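Local structure of alkyl hydroperoxide reductase/ Thiol specific antioxidant/ Mal allergen (Burkholderia ambifaria, 5ENU) at residues Pro23-Asp28 against Ser83-Lys88. The protein probably reduces hydrogen peroxide and organic hydroperoxides through a reactive cysteine thiol, as a peroxiredoxin of the AhpC/TSA family. Numbering follows the deposited sequence.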
ATOM      1  N   PRO A  23       4.333  -2.599 -11.860  1.00 12.28           N
ATOM      2  CA  PRO A  23       4.631  -4.032 -11.821  1.00 11.70           C
ATOM      3  C   PRO A  23       4.265  -4.615 -10.461  1.00 10.54           C
ATOM      4  O   PRO A  23       4.402  -3.973  -9.416  1.00 11.08           O
ATOM      5  CB  PRO A  23       6.152  -4.086 -12.045  1.00 13.79           C
ATOM      6  CG  PRO A  23       6.533  -2.709 -12.532  1.00 16.24           C
ATOM      7  CD  PRO A  23       5.558  -1.785 -11.910  1.00 15.18           C
ATOM      8  N   ALA A  24       3.819  -5.866 -10.470  1.00 10.20           N
ATOM      9  CA  ALA A  24       3.419  -6.510  -9.229  1.00 11.50           C
ATOM     10  C   ALA A  24       3.647  -8.009  -9.326  1.00 10.55           C
ATOM     11  O   ALA A  24       3.844  -8.562 -10.413  1.00 11.15           O
ATOM     12  CB  ALA A  24       1.943  -6.247  -8.907  1.00 11.71           C
ATOM     13  N   THR A  25       3.623  -8.666  -8.164  1.00 10.30           N
ATOM     14  CA  THR A  25       3.583 -10.121  -8.142  1.00 11.93           C
ATOM     15  C   THR A  25       2.393 -10.583  -8.971  1.00 14.94           C
ATOM     16  O   THR A  25       1.297 -10.019  -8.874  1.00 17.35           O
ATOM     17  CB  THR A  25       3.459 -10.624  -6.698  1.00 11.48           C
ATOM     18  OG1 THR A  25       2.286 -10.073  -6.087  1.00 11.60           O
ATOM     19  CG2 THR A  25       4.684 -10.253  -5.876  1.00 12.43           C
ATOM     20  N   GLY A  26       2.635 -11.546  -9.853  1.00 16.14           N
ATOM     21  CA  GLY A  26       1.592 -12.060 -10.717  1.00 19.23           C
ATOM     22  C   GLY A  26       1.281 -11.232 -11.948  1.00 21.45           C
ATOM     23  O   GLY A  26       0.409 -11.629 -12.733  1.00 24.68           O
ATOM     24  N   GLY A  27       1.955 -10.111 -12.155  1.00 18.02           N
ATOM     25  CA  GLY A  27       1.689  -9.261 -13.297  1.00 17.40           C
ATOM     26  C   GLY A  27       1.275  -7.859 -12.884  1.00 17.59           C
ATOM     27  O   GLY A  27       0.980  -7.566 -11.725  1.00 19.06           O
ATOM     28  N   ASP A  28       1.218  -7.003 -13.882  1.00 16.16           N
ATOM     29  CA  ASP A  28       1.037  -5.587 -13.645  1.00 15.00           C
ATOM     30  C   ASP A  28      -0.384  -5.300 -13.179  1.00 12.71           C
ATOM     31  O   ASP A  28      -1.343  -5.992 -13.545  1.00 13.92           O
ATOM     32  CB  ASP A  28       1.329  -4.824 -14.933  1.00 16.43           C
ATOM     33  CG  ASP A  28       0.358  -5.173 -16.068  1.00 20.94           C
ATOM     34  OD1 ASP A  28       0.093  -6.375 -16.357  1.00 23.60           O
ATOM     35  OD2 ASP A  28      -0.118  -4.220 -16.708  1.00 23.16           O
ATOM     36  N   SER A  83      12.395  -9.910  -4.847  1.00  9.07           N
ATOM     37  CA  SER A  83      12.231  -9.839  -3.405  1.00  8.42           C
ATOM     38  C   SER A  83      10.772 -10.046  -3.031  1.00  8.32           C
ATOM     39  O   SER A  83      10.462 -10.785  -2.087  1.00 10.62           O
ATOM     40  CB  SER A  83      12.710  -8.474  -2.917  1.00 10.09           C
ATOM     41  OG  SER A  83      12.543  -8.323  -1.518  1.00 11.24           O
ATOM     42  N   HIS A  84       9.861  -9.392  -3.756  1.00  9.25           N
ATOM     43  CA  HIS A  84       8.438  -9.532  -3.463  1.00  9.81           C
ATOM     44  C   HIS A  84       7.969 -10.976  -3.627  1.00  9.62           C
ATOM     45  O   HIS A  84       7.173 -11.466  -2.815  1.00 10.15           O
ATOM     46  CB  HIS A  84       7.621  -8.637  -4.386  1.00  9.67           C
ATOM     47  CG  HIS A  84       7.549  -7.207  -3.966  1.00  9.85           C
ATOM     48  ND1 HIS A  84       8.164  -6.712  -2.835  1.00  9.84           N
ATOM     49  CD2 HIS A  84       6.878  -6.171  -4.517  1.00  9.69           C
ATOM     50  CE1 HIS A  84       7.864  -5.430  -2.705  1.00 10.02           C
ATOM     51  NE2 HIS A  84       7.101  -5.074  -3.726  1.00 10.24           N
ATOM     52  N   ASP A  85       8.417 -11.666  -4.685  1.00 10.84           N
ATOM     53  CA  ASP A  85       8.012 -13.060  -4.850  1.00 12.08           C
ATOM     54  C   ASP A  85       8.440 -13.893  -3.648  1.00 12.04           C
ATOM     55  O   ASP A  85       7.679 -14.738  -3.159  1.00 11.12           O
ATOM     56  CB  ASP A  85       8.637 -13.646  -6.119  1.00 13.26           C
ATOM     57  CG  ASP A  85       7.952 -13.190  -7.397  1.00 16.77           C
ATOM     58  OD1 ASP A  85       6.798 -12.715  -7.353  1.00 17.30           O
ATOM     59  OD2 ASP A  85       8.589 -13.317  -8.466  1.00 18.76           O
ATOM     60  N   ASN A  86       9.671 -13.680  -3.178  1.00 10.95           N
ATOM     61  CA  ASN A  86      10.181 -14.415  -2.026  1.00 11.77           C
ATOM     62  C   ASN A  86       9.400 -14.068  -0.767  1.00 11.09           C
ATOM     63  O   ASN A  86       9.025 -14.956   0.006  1.00 12.80           O
ATOM     64  CB  ASN A  86      11.670 -14.113  -1.852  1.00 12.92           C
ATOM     65  CG  ASN A  86      12.530 -14.931  -2.791  1.00 20.16           C
ATOM     66  OD1 ASN A  86      12.398 -16.151  -2.848  1.00 24.33           O
ATOM     67  ND2 ASN A  86      13.407 -14.266  -3.542  1.00 22.89           N
ATOM     68  N   PHE A  87       9.153 -12.774  -0.547  1.00 10.74           N
ATOM     69  CA  PHE A  87       8.481 -12.322   0.666  1.00  9.42           C
ATOM     70  C   PHE A  87       7.033 -12.800   0.686  1.00 10.21           C
ATOM     71  O   PHE A  87       6.545 -13.289   1.712  1.00 10.09           O
ATOM     72  CB  PHE A  87       8.571 -10.790   0.699  1.00  9.31           C
ATOM     73  CG  PHE A  87       8.066 -10.135   1.967  1.00  9.78           C
ATOM     74  CD1 PHE A  87       8.561 -10.493   3.209  1.00 13.04           C
ATOM     75  CD2 PHE A  87       7.174  -9.073   1.901  1.00 11.34           C
ATOM     76  CE1 PHE A  87       8.121  -9.854   4.362  1.00 15.05           C
ATOM     77  CE2 PHE A  87       6.746  -8.443   3.031  1.00 12.92           C
ATOM     78  CZ  PHE A  87       7.214  -8.826   4.261  1.00 13.49           C
ATOM     79  N   LYS A  88       6.338 -12.687  -0.451  1.00 10.55           N
ATOM     80  CA  LYS A  88       4.971 -13.199  -0.553  1.00 10.74           C
ATOM     81  C   LYS A  88       4.917 -14.702  -0.295  1.00 11.79           C
ATOM     82  O   LYS A  88       4.000 -15.191   0.390  1.00 12.62           O
ATOM     83  CB  LYS A  88       4.406 -12.866  -1.940  1.00 11.34           C
ATOM     84  CG  LYS A  88       2.990 -13.386  -2.211  1.00 12.87           C
ATOM     85  CD  LYS A  88       2.541 -12.961  -3.592  1.00 15.16           C
ATOM     86  CE  LYS A  88       1.297 -13.707  -4.044  1.00 16.96           C
ATOM     87  NZ  LYS A  88       0.069 -13.255  -3.378  1.00 17.23           N
TER
HETATM   88  O   HOH W   1       5.435 -12.660  -9.770  1.00 25.03           O
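Thr25 reaches from the hairpin loop to helix 81-91 and enters the angle between His84, Asp85 and Lys88, three residues on one face of the helix. Its CB lies 4.0 Å from Asp85 OD1 and equally far from Lys88 CD. At CB the side chain forks. With OG1 between the backbone N and the carbonyl carbon (chi1 58°), the methyl branch, CG2, lies anti to the carbonyl carbon and points at the helix: it packs against His84 CB at 3.7 Å, the two side chains crossing at about a right angle, and has the carboxylate oxygen Asp85 OD1 beside it at 3.6 Å. The hydroxyl OG1 passes Lys88 CD at 3.8 Å and hydrogen-bonds with Leu97 N. Thr25 occupies the second position of a type II beta turn from Ala24 to Gly27, closed by the hydrogen bond Gly27 N to Ala24 O (3.0 Å); the turn lies in the loop between the short antiparallel strands 21-22 and 29-30 of this thioredoxin-fold peroxiredoxin. Gly26, third in the turn, has the positive phi of 81° that suits glycine. No direct hydrogen bond joins 23-28 to 83-88; instead a water accepts from Gly26 N (3.0 Å) and donates to Asp85 OD1 (2.8 Å). Lys88 runs extended past Thr25 and bends at its last torsion (chi4 74°), its NZ hydrogen-bonded to Leu93 O and Phe95 O. The buried His84 ring is held at both nitrogens, ND1 by Asp47 OD2 and NE2 by Ile98 O.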